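Local coordinates for protein extracellular invertase (PDB 5XH8) that probably hydrolyses sucrose as a GH32 beta-fructofuranosidase and has high transfructosylation activity, probably yielding fructooligosaccharides such as 1-kestose, at residues Ala68-Asp71 and Asp72-Thr75; Ser328-Leu331 and Pro332-Lys335; Ser141-Gly144 and Gly145-Thr149; Asn105-Gly109 and Leu110-Leu114. All coordinates share one frame; numbering follows the deposited sequence.

In the fold
The four contacts are local turns in the beta-propeller domain, and each is partly buried. Contact 1, with no fully exposed residue, lies deepest, its centre about 18 Å from the chain's centre; the centres of contacts 3 and 4 are about 27 and 26 Å from that same point. Contacts 1 and 2 adjoin one another beside the same mixed sheet and are joined by a salt bridge between Asp71 and Lys335. Contacts 3 and 4 are two loops of a single four-stranded blade, where Ser141 meets Pro111. The chemistry differs accordingly: carboxylate and threonine bonds close contact 1, hydroxyls start a helix in contact 2, an aspartate and an aromatic ring shape contact 3, and contact 4 relies mostly on backbone bonds.

Contact 1. Residues Ala68-Asp71 and Asp72-Thr75; sequences ATTD and DLAT
Thr70 and Leu73 meet across a tight bend, their CA atoms 5.5 Å apart, where the chain leaves strand 65-70; Leu73 takes left-handed backbone angles that help turn it back. A chi1 of 180° swings Thr70 OG1 away from the backbone N and into the bend, where it gives its proton to Thr75 O at 2.6 Å and accepts Asp72 N at 3.2 Å in a fairly straight bond, while Leu73 N adds a weak one. Threonine suits the place because its hydroxyl both donates and accepts, and its CG2 lies near Leu73 CD1. Asp72 OD1 receives Ala74 N and Thr75 N, each at 2.8 Å and from the same face of the carboxylate; the first bond makes an Asx turn, and the second an Asx motif. Its OD2 takes the Thr75 hydroxyl on the syn side. One water links Asp71 N to Thr75 O. Another donates to the Asp71 and Asp72 carboxylates, whose planes stand 81° apart, and probably eases their repulsion. Asp71 also forms a salt bridge with Lys335 of helix 331-336. Leu73 lies among Phe54 of strand 54-60, Arg341, Ile343 and Tyr345 of strand 341-348, and Pro332 of the same helix.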
ATOM      1  N   ALA A  68     -18.465 -21.811   8.156  1.00 21.69           N
ATOM      2  CA  ALA A  68     -19.465 -22.594   8.885  1.00 22.20           C
ATOM      3  C   ALA A  68     -18.996 -22.796  10.329  1.00 23.87           C
ATOM      4  O   ALA A  68     -17.803 -22.615  10.627  1.00 23.63           O
ATOM      5  CB  ALA A  68     -19.657 -23.951   8.216  1.00 22.25           C
ATOM      6  N   THR A  69     -19.930 -23.164  11.213  1.00 22.85           N
ATOM      7  CA  THR A  69     -19.618 -23.437  12.601  1.00 23.94           C
ATOM      8  C   THR A  69     -19.897 -24.889  12.946  1.00 25.14           C
ATOM      9  O   THR A  69     -20.699 -25.565  12.276  1.00 24.39           O
ATOM     10  CB  THR A  69     -20.428 -22.548  13.562  1.00 24.92           C
ATOM     11  OG1 THR A  69     -21.825 -22.746  13.337  1.00 23.35           O
ATOM     12  CG2 THR A  69     -20.086 -21.054  13.357  1.00 25.23           C
ATOM     13  N   THR A  70     -19.212 -25.362  13.986  1.00 24.70           N
ATOM     14  CA  THR A  70     -19.489 -26.660  14.568  1.00 24.86           C
ATOM     15  C   THR A  70     -19.479 -26.566  16.099  1.00 27.75           C
ATOM     16  O   THR A  70     -18.613 -25.873  16.680  1.00 25.89           O
ATOM     17  CB  THR A  70     -18.519 -27.721  14.078  1.00 25.19           C
ATOM     18  OG1 THR A  70     -18.837 -28.975  14.696  1.00 24.15           O
ATOM     19  CG2 THR A  70     -17.064 -27.374  14.378  1.00 26.39           C
ATOM     20  N   ASP A  71     -20.438 -27.251  16.741  1.00 27.32           N
ATOM     21  CA  ASP A  71     -20.447 -27.349  18.198  1.00 27.90           C
ATOM     22  C   ASP A  71     -19.974 -28.690  18.685  1.00 29.20           C
ATOM     23  O   ASP A  71     -19.943 -28.909  19.897  1.00 29.72           O
ATOM     24  CB  ASP A  71     -21.820 -26.990  18.794  1.00 30.45           C
ATOM     25  CG  ASP A  71     -22.918 -27.994  18.440  1.00 30.17           C
ATOM     26  OD1 ASP A  71     -22.657 -29.193  18.343  1.00 30.79           O
ATOM     27  OD2 ASP A  71     -24.059 -27.556  18.271  1.00 32.57           O
ATOM     28  N   ASP A  72     -19.596 -29.585  17.763  1.00 26.60           N
ATOM     29  CA  ASP A  72     -19.199 -30.941  18.141  1.00 28.33           C
ATOM     30  C   ASP A  72     -17.955 -31.469  17.418  1.00 27.19           C
ATOM     31  O   ASP A  72     -17.460 -32.569  17.728  1.00 26.52           O
ATOM     32  CB  ASP A  72     -20.408 -31.889  17.938  1.00 29.91           C
ATOM     33  CG  ASP A  72     -20.908 -31.906  16.476  1.00 30.65           C
ATOM     34  OD1 ASP A  72     -20.237 -31.306  15.596  1.00 28.73           O
ATOM     35  OD2 ASP A  72     -21.964 -32.506  16.193  1.00 30.87           O
ATOM     36  N   LEU A  73     -17.430 -30.679  16.471  1.00 25.87           N
ATOM     37  CA  LEU A  73     -16.339 -31.105  15.588  1.00 26.57           C
ATOM     38  C   LEU A  73     -16.667 -32.390  14.806  1.00 25.20           C
ATOM     39  O   LEU A  73     -15.799 -33.220  14.529  1.00 24.89           O
ATOM     40  CB  LEU A  73     -14.996 -31.194  16.327  1.00 26.87           C
ATOM     41  CG  LEU A  73     -13.740 -31.074  15.437  1.00 28.23           C
ATOM     42  CD1 LEU A  73     -13.601 -29.679  14.814  1.00 29.29           C
ATOM     43  CD2 LEU A  73     -12.478 -31.441  16.203  1.00 27.60           C
ATOM     44  N   ALA A  74     -17.931 -32.483  14.408  1.00 25.12           N
ATOM     45  CA  ALA A  74     -18.423 -33.581  13.566  1.00 26.19           C
ATOM     46  C   ALA A  74     -19.342 -33.052  12.498  1.00 24.79           C
ATOM     47  O   ALA A  74     -19.138 -33.327  11.305  1.00 26.35           O
ATOM     48  CB  ALA A  74     -19.146 -34.612  14.416  1.00 27.47           C
ATOM     49  N   THR A  75     -20.331 -32.270  12.926  1.00 24.63           N
ATOM     50  CA  THR A  75     -21.327 -31.697  12.049  1.00 25.09           C
ATOM     51  C   THR A  75     -21.209 -30.169  12.003  1.00 24.84           C
ATOM     52  O   THR A  75     -20.703 -29.538  12.940  1.00 25.60           O
ATOM     53  CB  THR A  75     -22.737 -32.039  12.545  1.00 26.49           C
ATOM     54  OG1 THR A  75     -22.943 -31.417  13.826  1.00 27.60           O
ATOM     55  CG2 THR A  75     -22.932 -33.559  12.647  1.00 26.44           C
TER
HETATM   56  O   HOH W   1     -22.399 -28.567  15.098  1.00 28.65           O
HETATM   57  O   HOH W   2     -24.198 -31.250  17.649  1.00 39.15           O

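Contact 2. Residues Ser328-Leu331 and Pro332-Lys335; sequences STSL and PSTK
Ser330 stands at the N-cap of helix 331-336, and its carbonyl receives the first backbone bond of the helix, from Thr334 N to Ser330 O at 2.8 Å. Lys335 N follows with a longer bond to Leu331 O, at 3.2 Å. Hydroxyl bonds add to this frame. Thr334 OG1, placed beside its own backbone N (chi1 -62°), bends back to donate to Ser330 O at 2.8 Å, arriving 42° above the carbonyl plane, so one residue grips that oxygen twice. At the same cap Ser330 OG and Ser333 OG are hydrogen-bonded at 2.9 Å; Ser330 OG is also bonded to Pro327 O, and Ser333 OG to Arg341. Apolar contact is slight: Leu331 CB lies near Pro332 CD, a closeness that the peptide link itself imposes. Proline fits the first turn, where its missing N-H leaves no helix bond unmade. Small hydroxyl residues suit this helix start because they tie the N-cap to the first turn, giving the cap carbonyl a second donor and linking Ser330 to Ser333. The methylenes of Lys335 run extended past Leu331 O and carry NZ to a salt bridge with Asp71, which ties the helix to the bend after strand 65-70.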
ATOM      1  N   SER A 328      -9.441 -26.941  24.972  1.00 30.97           N
ATOM      2  CA  SER A 328     -10.229 -27.868  25.804  1.00 30.90           C
ATOM      3  C   SER A 328     -11.543 -27.268  26.285  1.00 29.30           C
ATOM      4  O   SER A 328     -12.495 -27.993  26.509  1.00 30.53           O
ATOM      5  CB  SER A 328      -9.409 -28.319  27.026  1.00 31.53           C
ATOM      6  OG  SER A 328      -9.276 -27.257  27.959  1.00 30.96           O
ATOM      7  N   THR A 329     -11.588 -25.949  26.421  1.00 29.17           N
ATOM      8  CA  THR A 329     -12.795 -25.234  26.807  1.00 28.86           C
ATOM      9  C   THR A 329     -13.825 -25.043  25.706  1.00 28.63           C
ATOM     10  O   THR A 329     -14.928 -24.558  25.982  1.00 28.36           O
ATOM     11  CB  THR A 329     -12.439 -23.836  27.298  1.00 31.75           C
ATOM     12  OG1 THR A 329     -11.749 -23.136  26.255  1.00 33.20           O
ATOM     13  CG2 THR A 329     -11.540 -23.935  28.576  1.00 33.87           C
ATOM     14  N   SER A 330     -13.493 -25.397  24.467  1.00 27.79           N
ATOM     15  CA  SER A 330     -14.467 -25.278  23.374  1.00 28.29           C
ATOM     16  C   SER A 330     -15.701 -26.148  23.585  1.00 29.09           C
ATOM     17  O   SER A 330     -15.657 -27.116  24.346  1.00 27.95           O
ATOM     18  CB  SER A 330     -13.809 -25.588  22.019  1.00 29.04           C
ATOM     19  OG  SER A 330     -13.571 -26.970  21.814  1.00 27.25           O
ATOM     20  N   LEU A 331     -16.806 -25.796  22.920  1.00 29.32           N
ATOM     21  CA  LEU A 331     -17.985 -26.645  22.915  1.00 31.61           C
ATOM     22  C   LEU A 331     -17.687 -28.088  22.483  1.00 32.51           C
ATOM     23  O   LEU A 331     -18.031 -29.013  23.213  1.00 32.42           O
ATOM     24  CB  LEU A 331     -19.117 -26.058  22.082  1.00 34.45           C
ATOM     25  CG  LEU A 331     -19.924 -24.940  22.724  1.00 37.75           C
ATOM     26  CD1 LEU A 331     -20.914 -24.383  21.701  1.00 36.86           C
ATOM     27  CD2 LEU A 331     -20.649 -25.417  23.989  1.00 39.76           C
ATOM     28  N   PRO A 332     -17.024 -28.301  21.325  1.00 32.91           N
ATOM     29  CA  PRO A 332     -16.713 -29.706  20.977  1.00 31.78           C
ATOM     30  C   PRO A 332     -15.877 -30.441  22.027  1.00 31.96           C
ATOM     31  O   PRO A 332     -16.200 -31.590  22.400  1.00 30.30           O
ATOM     32  CB  PRO A 332     -15.910 -29.612  19.668  1.00 33.15           C
ATOM     33  CG  PRO A 332     -16.161 -28.245  19.133  1.00 33.99           C
ATOM     34  CD  PRO A 332     -16.630 -27.360  20.262  1.00 33.44           C
ATOM     35  N   SER A 333     -14.804 -29.795  22.464  1.00 31.56           N
ATOM     36  CA  SER A 333     -13.861 -30.409  23.418  1.00 33.09           C
ATOM     37  C   SER A 333     -14.472 -30.682  24.812  1.00 31.99           C
ATOM     38  O   SER A 333     -14.144 -31.677  25.451  1.00 29.75           O
ATOM     39  CB  SER A 333     -12.614 -29.540  23.545  1.00 32.70           C
ATOM     40  OG  SER A 333     -11.998 -29.381  22.282  1.00 32.23           O
ATOM     41  N   THR A 334     -15.342 -29.785  25.262  1.00 33.01           N
ATOM     42  CA  THR A 334     -16.109 -29.972  26.487  1.00 35.63           C
ATOM     43  C   THR A 334     -17.008 -31.211  26.396  1.00 36.93           C
ATOM     44  O   THR A 334     -17.080 -31.986  27.350  1.00 37.09           O
ATOM     45  CB  THR A 334     -16.931 -28.714  26.817  1.00 37.36           C
ATOM     46  OG1 THR A 334     -16.024 -27.634  27.040  1.00 36.89           O
ATOM     47  CG2 THR A 334     -17.802 -28.898  28.080  1.00 40.54           C
ATOM     48  N   LYS A 335     -17.655 -31.436  25.252  1.00 35.11           N
ATOM     49  CA  LYS A 335     -18.473 -32.649  25.079  1.00 34.33           C
ATOM     50  C   LYS A 335     -17.644 -33.920  25.012  1.00 34.30           C
ATOM     51  O   LYS A 335     -18.054 -34.945  25.534  1.00 36.94           O
ATOM     52  CB  LYS A 335     -19.365 -32.569  23.840  1.00 34.26           C
ATOM     53  CG  LYS A 335     -20.433 -31.494  23.925  1.00 35.62           C
ATOM     54  CD  LYS A 335     -21.008 -31.211  22.552  1.00 37.58           C
ATOM     55  CE  LYS A 335     -21.731 -29.897  22.539  1.00 39.09           C
ATOM     56  NZ  LYS A 335     -22.400 -29.696  21.245  1.00 39.98           N
TER

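Contact 3. Residues Ser141-Gly144 and Gly145-Thr149; sequences SSDG and GSNFT
Ser141 sits squarely over the Phe148 ring, its CB 3.6 Å from the ring centroid and only 5° off the normal, a CH-pi contact that presses the serine methylene onto one face of the aromatic. A chi1 of 180° carries OG to the far side from the backbone N and into the loop, where Ser141 OG accepts Gly145 N at 2.9 Å. Ser141 OG also lies 2.9 Å from Asn147 O, to which its proton may go, though this is not settled. Asp143 and Asn147 cross at about a right angle, with carboxylate and amide planes 49° apart. Asp143 OD1 takes Asn147 N at 2.9 Å through its syn lone pair, while OD2 is met almost head-on by Asn147 ND2 at 2.8 Å, within the amide plane. A short acid suits the spot, since it reaches the backbone and the side chain of one residue together. Gly144 and Gly145 both have positive phi, which glycine accepts easily, and let the chain turn back toward the aspartate's carboxylate. One water bridges Ser142 N and Asn147 O, and another joins Asp143 O and Ser146 OG. The sequence Ser-x-Asp-x-Gly-x-Asn-Phe and these bonds match an Asp-box, the hairpin loop often found between the third and fourth strands of a propeller blade; here it joins strands 134-140 and 149-150, Phe148 packing against Leu44 and Tyr46.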
ATOM      1  N   SER A 141     -15.169  -9.136  12.638  1.00 21.31           N
ATOM      2  CA  SER A 141     -16.580  -9.536  12.658  1.00 22.25           C
ATOM      3  C   SER A 141     -17.243  -9.146  13.969  1.00 23.48           C
ATOM      4  O   SER A 141     -16.873  -9.663  15.019  1.00 24.28           O
ATOM      5  CB  SER A 141     -16.792 -11.019  12.447  1.00 22.00           C
ATOM      6  OG  SER A 141     -18.208 -11.275  12.493  1.00 23.87           O
ATOM      7  N   SER A 142     -18.212  -8.243  13.867  1.00 24.04           N
ATOM      8  CA  SER A 142     -19.070  -7.864  14.974  1.00 26.59           C
ATOM      9  C   SER A 142     -20.428  -8.588  14.989  1.00 28.08           C
ATOM     10  O   SER A 142     -21.283  -8.244  15.808  1.00 29.76           O
ATOM     11  CB  SER A 142     -19.303  -6.356  14.933  1.00 26.35           C
ATOM     12  OG  SER A 142     -19.865  -5.938  13.710  1.00 25.30           O
ATOM     13  N   ASP A 143     -20.636  -9.600  14.135  1.00 26.19           N
ATOM     14  CA  ASP A 143     -21.927 -10.233  14.050  1.00 24.38           C
ATOM     15  C   ASP A 143     -21.913 -11.741  14.259  1.00 25.76           C
ATOM     16  O   ASP A 143     -22.820 -12.419  13.780  1.00 25.12           O
ATOM     17  CB  ASP A 143     -22.597  -9.871  12.725  1.00 24.77           C
ATOM     18  CG  ASP A 143     -21.929 -10.536  11.504  1.00 23.72           C
ATOM     19  OD1 ASP A 143     -20.832 -11.167  11.602  1.00 23.78           O
ATOM     20  OD2 ASP A 143     -22.529 -10.414  10.427  1.00 23.53           O
ATOM     21  N   GLY A 144     -20.919 -12.267  14.976  1.00 24.54           N
ATOM     22  CA  GLY A 144     -20.835 -13.713  15.232  1.00 25.18           C
ATOM     23  C   GLY A 144     -20.157 -14.500  14.109  1.00 25.86           C
ATOM     24  O   GLY A 144     -20.297 -15.706  14.039  1.00 24.56           O
ATOM     25  N   GLY A 145     -19.402 -13.827  13.243  1.00 23.57           N
ATOM     26  CA  GLY A 145     -18.635 -14.495  12.212  1.00 23.13           C
ATOM     27  C   GLY A 145     -19.256 -14.649  10.841  1.00 22.43           C
ATOM     28  O   GLY A 145     -18.636 -15.224   9.958  1.00 24.59           O
ATOM     29  N   SER A 146     -20.455 -14.122  10.649  1.00 24.48           N
ATOM     30  CA  SER A 146     -21.113 -14.121   9.348  1.00 23.30           C
ATOM     31  C   SER A 146     -20.548 -13.092   8.371  1.00 23.46           C
ATOM     32  O   SER A 146     -20.584 -13.325   7.160  1.00 22.79           O
ATOM     33  CB  SER A 146     -22.613 -13.932   9.506  1.00 23.46           C
ATOM     34  OG  SER A 146     -23.185 -15.107  10.057  1.00 23.16           O
ATOM     35  N   ASN A 147     -20.050 -11.971   8.880  1.00 21.68           N
ATOM     36  CA  ASN A 147     -19.429 -10.931   8.052  1.00 23.39           C
ATOM     37  C   ASN A 147     -18.183 -10.418   8.739  1.00 23.10           C
ATOM     38  O   ASN A 147     -18.223 -10.056   9.901  1.00 22.92           O
ATOM     39  CB  ASN A 147     -20.378  -9.751   7.815  1.00 23.19           C
ATOM     40  CG  ASN A 147     -21.572 -10.142   7.000  1.00 24.38           C
ATOM     41  OD1 ASN A 147     -21.489 -10.184   5.792  1.00 25.29           O
ATOM     42  ND2 ASN A 147     -22.685 -10.486   7.658  1.00 24.69           N
ATOM     43  N   PHE A 148     -17.076 -10.409   8.010  1.00 23.04           N
ATOM     44  CA  PHE A 148     -15.878  -9.736   8.441  1.00 23.06           C
ATOM     45  C   PHE A 148     -15.805  -8.377   7.729  1.00 23.67           C
ATOM     46  O   PHE A 148     -15.563  -8.312   6.546  1.00 22.85           O
ATOM     47  CB  PHE A 148     -14.649 -10.615   8.194  1.00 22.67           C
ATOM     48  CG  PHE A 148     -14.455 -11.645   9.269  1.00 23.82           C
ATOM     49  CD1 PHE A 148     -15.238 -12.803   9.290  1.00 24.51           C
ATOM     50  CD2 PHE A 148     -13.565 -11.422  10.302  1.00 23.23           C
ATOM     51  CE1 PHE A 148     -15.104 -13.734  10.310  1.00 24.08           C
ATOM     52  CE2 PHE A 148     -13.411 -12.348  11.317  1.00 24.14           C
ATOM     53  CZ  PHE A 148     -14.181 -13.514  11.319  1.00 24.60           C
ATOM     54  N   THR A 149     -16.059  -7.312   8.483  1.00 22.54           N
ATOM     55  CA  THR A 149     -16.047  -5.954   7.983  1.00 22.92           C
ATOM     56  C   THR A 149     -14.617  -5.472   7.871  1.00 22.45           C
ATOM     57  O   THR A 149     -13.875  -5.427   8.861  1.00 22.30           O
ATOM     58  CB  THR A 149     -16.777  -5.016   8.955  1.00 23.94           C
ATOM     59  OG1 THR A 149     -17.997  -5.637   9.351  1.00 25.73           O
ATOM     60  CG2 THR A 149     -17.062  -3.639   8.294  1.00 23.06           C
TER
HETATM   61  O   HOH W   3     -19.156  -7.657  11.146  1.00 26.84           O
HETATM   62  O   HOH W   4     -18.296  -4.373  12.012  1.00 35.22           O
HETATM   63  O   HOH W   5     -23.315 -15.010  12.769  1.00 36.45           O

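Contact 4. Residues Asn105-Gly109 and Leu110-Leu114; sequences NGING and LPTLL
Gly106 and Thr112 meet the flat carbonyl group of Leu110 from opposite faces. Gly106 N approaches Leu110 O from one side at 2.9 Å, and Thr112 OG1 from the other at 2.9 Å, each 43° out of the plane, so the two donors clamp the oxygen between them. The carbonyl of Ile107 is likewise met from above its plane, by Leu110 N at 2.9 Å from Ile107 O. Thr112 is the side chain that ties the loop together: OG1 lies beside the backbone N (chi1 -65°), donates to Leu110 O and accepts Ile107 N at 2.9 Å, while its methyl CG2 comes to 4.2 Å from Ile107 CD1. Threonine serves well here, having a hydroxyl for the loop and a beta-branched shape for the strand. Glycine suits position 106 because a side chain there would point at Thr112 and run into its OG1 and the Leu110 carbonyl. The Leu110 side chain curls back over the turn, CD1 4.0 Å from Asn108 CB, and also reaches Val140 of strand 134-140. Asn108 and Gly109 both have left-handed backbone angles, which asparagine and glycine tolerate better than most residues. Pro111 leads into the strand, its ring packing on Val102 and its backbone bonding to Ser141. The bonds from Gly109 N to Gly106 O and from Leu110 N to Ile107 O mark two overlapping beta turns, close to type II and then type I'. They lie in the loop of a beta hairpin joining strands 96-103 and 112-118, the first two of a four-stranded antiparallel propeller blade.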
ATOM      1  N   ASN A 105      -9.745 -13.165  19.875  1.00 27.44           N
ATOM      2  CA  ASN A 105     -10.049 -12.105  20.804  1.00 29.58           C
ATOM      3  C   ASN A 105      -9.180 -10.912  20.430  1.00 29.50           C
ATOM      4  O   ASN A 105      -8.115 -10.708  21.005  1.00 27.58           O
ATOM      5  CB  ASN A 105      -9.754 -12.597  22.228  1.00 33.25           C
ATOM      6  CG  ASN A 105     -10.647 -11.933  23.255  1.00 40.15           C
ATOM      7  OD1 ASN A 105     -10.945 -10.749  23.149  1.00 38.46           O
ATOM      8  ND2 ASN A 105     -11.129 -12.715  24.233  1.00 47.39           N
ATOM      9  N   GLY A 106      -9.626 -10.148  19.431  1.00 27.24           N
ATOM     10  CA  GLY A 106      -8.799  -9.118  18.834  1.00 27.83           C
ATOM     11  C   GLY A 106      -9.301  -7.730  19.139  1.00 27.96           C
ATOM     12  O   GLY A 106      -9.607  -7.407  20.299  1.00 29.38           O
ATOM     13  N   ILE A 107      -9.424  -6.919  18.090  1.00 26.88           N
ATOM     14  CA  ILE A 107      -9.861  -5.542  18.212  1.00 27.27           C
ATOM     15  C   ILE A 107     -11.283  -5.545  18.786  1.00 27.75           C
ATOM     16  O   ILE A 107     -12.160  -6.286  18.317  1.00 24.63           O
ATOM     17  CB  ILE A 107      -9.803  -4.800  16.846  1.00 28.04           C
ATOM     18  CG1 ILE A 107      -8.359  -4.741  16.331  1.00 28.06           C
ATOM     19  CG2 ILE A 107     -10.401  -3.410  16.980  1.00 28.25           C
ATOM     20  CD1 ILE A 107      -8.193  -4.224  14.903  1.00 28.09           C
ATOM     21  N   ASN A 108     -11.499  -4.742  19.828  1.00 26.39           N
ATOM     22  CA  ASN A 108     -12.769  -4.710  20.559  1.00 25.94           C
ATOM     23  C   ASN A 108     -13.256  -6.064  21.062  1.00 25.23           C
ATOM     24  O   ASN A 108     -14.435  -6.270  21.201  1.00 26.42           O
ATOM     25  CB  ASN A 108     -13.852  -4.034  19.742  1.00 27.95           C
ATOM     26  CG  ASN A 108     -13.634  -2.540  19.614  1.00 30.22           C
ATOM     27  OD1 ASN A 108     -12.588  -2.021  20.031  1.00 33.48           O
ATOM     28  ND2 ASN A 108     -14.605  -1.840  19.022  1.00 28.60           N
ATOM     29  N   GLY A 109     -12.342  -6.980  21.339  1.00 24.81           N
ATOM     30  CA  GLY A 109     -12.724  -8.328  21.736  1.00 27.45           C
ATOM     31  C   GLY A 109     -13.426  -9.148  20.648  1.00 29.78           C
ATOM     32  O   GLY A 109     -14.100 -10.153  20.956  1.00 28.73           O
ATOM     33  N   LEU A 110     -13.253  -8.733  19.390  1.00 27.21           N
ATOM     34  CA  LEU A 110     -13.902  -9.367  18.250  1.00 27.70           C
ATOM     35  C   LEU A 110     -12.920 -10.216  17.452  1.00 25.17           C
ATOM     36  O   LEU A 110     -11.716  -9.937  17.458  1.00 23.35           O
ATOM     37  CB  LEU A 110     -14.493  -8.307  17.338  1.00 28.93           C
ATOM     38  CG  LEU A 110     -15.560  -7.428  18.000  1.00 30.31           C
ATOM     39  CD1 LEU A 110     -15.878  -6.281  17.077  1.00 33.05           C
ATOM     40  CD2 LEU A 110     -16.805  -8.218  18.318  1.00 30.78           C
ATOM     41  N   PRO A 111     -13.430 -11.267  16.765  1.00 25.25           N
ATOM     42  CA  PRO A 111     -12.581 -12.039  15.861  1.00 24.20           C
ATOM     43  C   PRO A 111     -11.997 -11.092  14.810  1.00 23.19           C
ATOM     44  O   PRO A 111     -12.741 -10.306  14.183  1.00 22.30           O
ATOM     45  CB  PRO A 111     -13.549 -13.052  15.231  1.00 26.61           C
ATOM     46  CG  PRO A 111     -14.728 -13.108  16.164  1.00 26.64           C
ATOM     47  CD  PRO A 111     -14.827 -11.746  16.764  1.00 25.29           C
ATOM     48  N   THR A 112     -10.683 -11.103  14.696  1.00 22.54           N
ATOM     49  CA  THR A 112      -9.966 -10.124  13.895  1.00 22.15           C
ATOM     50  C   THR A 112      -9.194 -10.891  12.822  1.00 21.40           C
ATOM     51  O   THR A 112      -8.303 -11.659  13.122  1.00 20.24           O
ATOM     52  CB  THR A 112      -9.057  -9.256  14.786  1.00 23.37           C
ATOM     53  OG1 THR A 112      -9.876  -8.482  15.689  1.00 22.93           O
ATOM     54  CG2 THR A 112      -8.225  -8.309  13.937  1.00 22.70           C
ATOM     55  N   LEU A 113      -9.583 -10.691  11.569  1.00 21.42           N
ATOM     56  CA  LEU A 113      -8.974 -11.377  10.417  1.00 21.23           C
ATOM     57  C   LEU A 113      -7.819 -10.557   9.867  1.00 21.41           C
ATOM     58  O   LEU A 113      -8.004  -9.385   9.511  1.00 21.28           O
ATOM     59  CB  LEU A 113     -10.018 -11.560   9.312  1.00 20.62           C
ATOM     60  CG  LEU A 113      -9.533 -12.105   7.966  1.00 20.20           C
ATOM     61  CD1 LEU A 113      -9.086 -13.534   8.091  1.00 21.26           C
ATOM     62  CD2 LEU A 113     -10.645 -11.976   6.932  1.00 21.03           C
ATOM     63  N   LEU A 114      -6.644 -11.179   9.786  1.00 20.22           N
ATOM     64  CA  LEU A 114      -5.526 -10.654   9.022  1.00 20.45           C
ATOM     65  C   LEU A 114      -5.414 -11.506   7.750  1.00 19.88           C
ATOM     66  O   LEU A 114      -5.215 -12.715   7.833  1.00 20.29           O
ATOM     67  CB  LEU A 114      -4.226 -10.727   9.836  1.00 20.75           C
ATOM     68  CG  LEU A 114      -2.956 -10.180   9.182  1.00 21.48           C
ATOM     69  CD1 LEU A 114      -3.056  -8.698   8.883  1.00 21.79           C
ATOM     70  CD2 LEU A 114      -1.747 -10.453  10.062  1.00 22.67           C
TER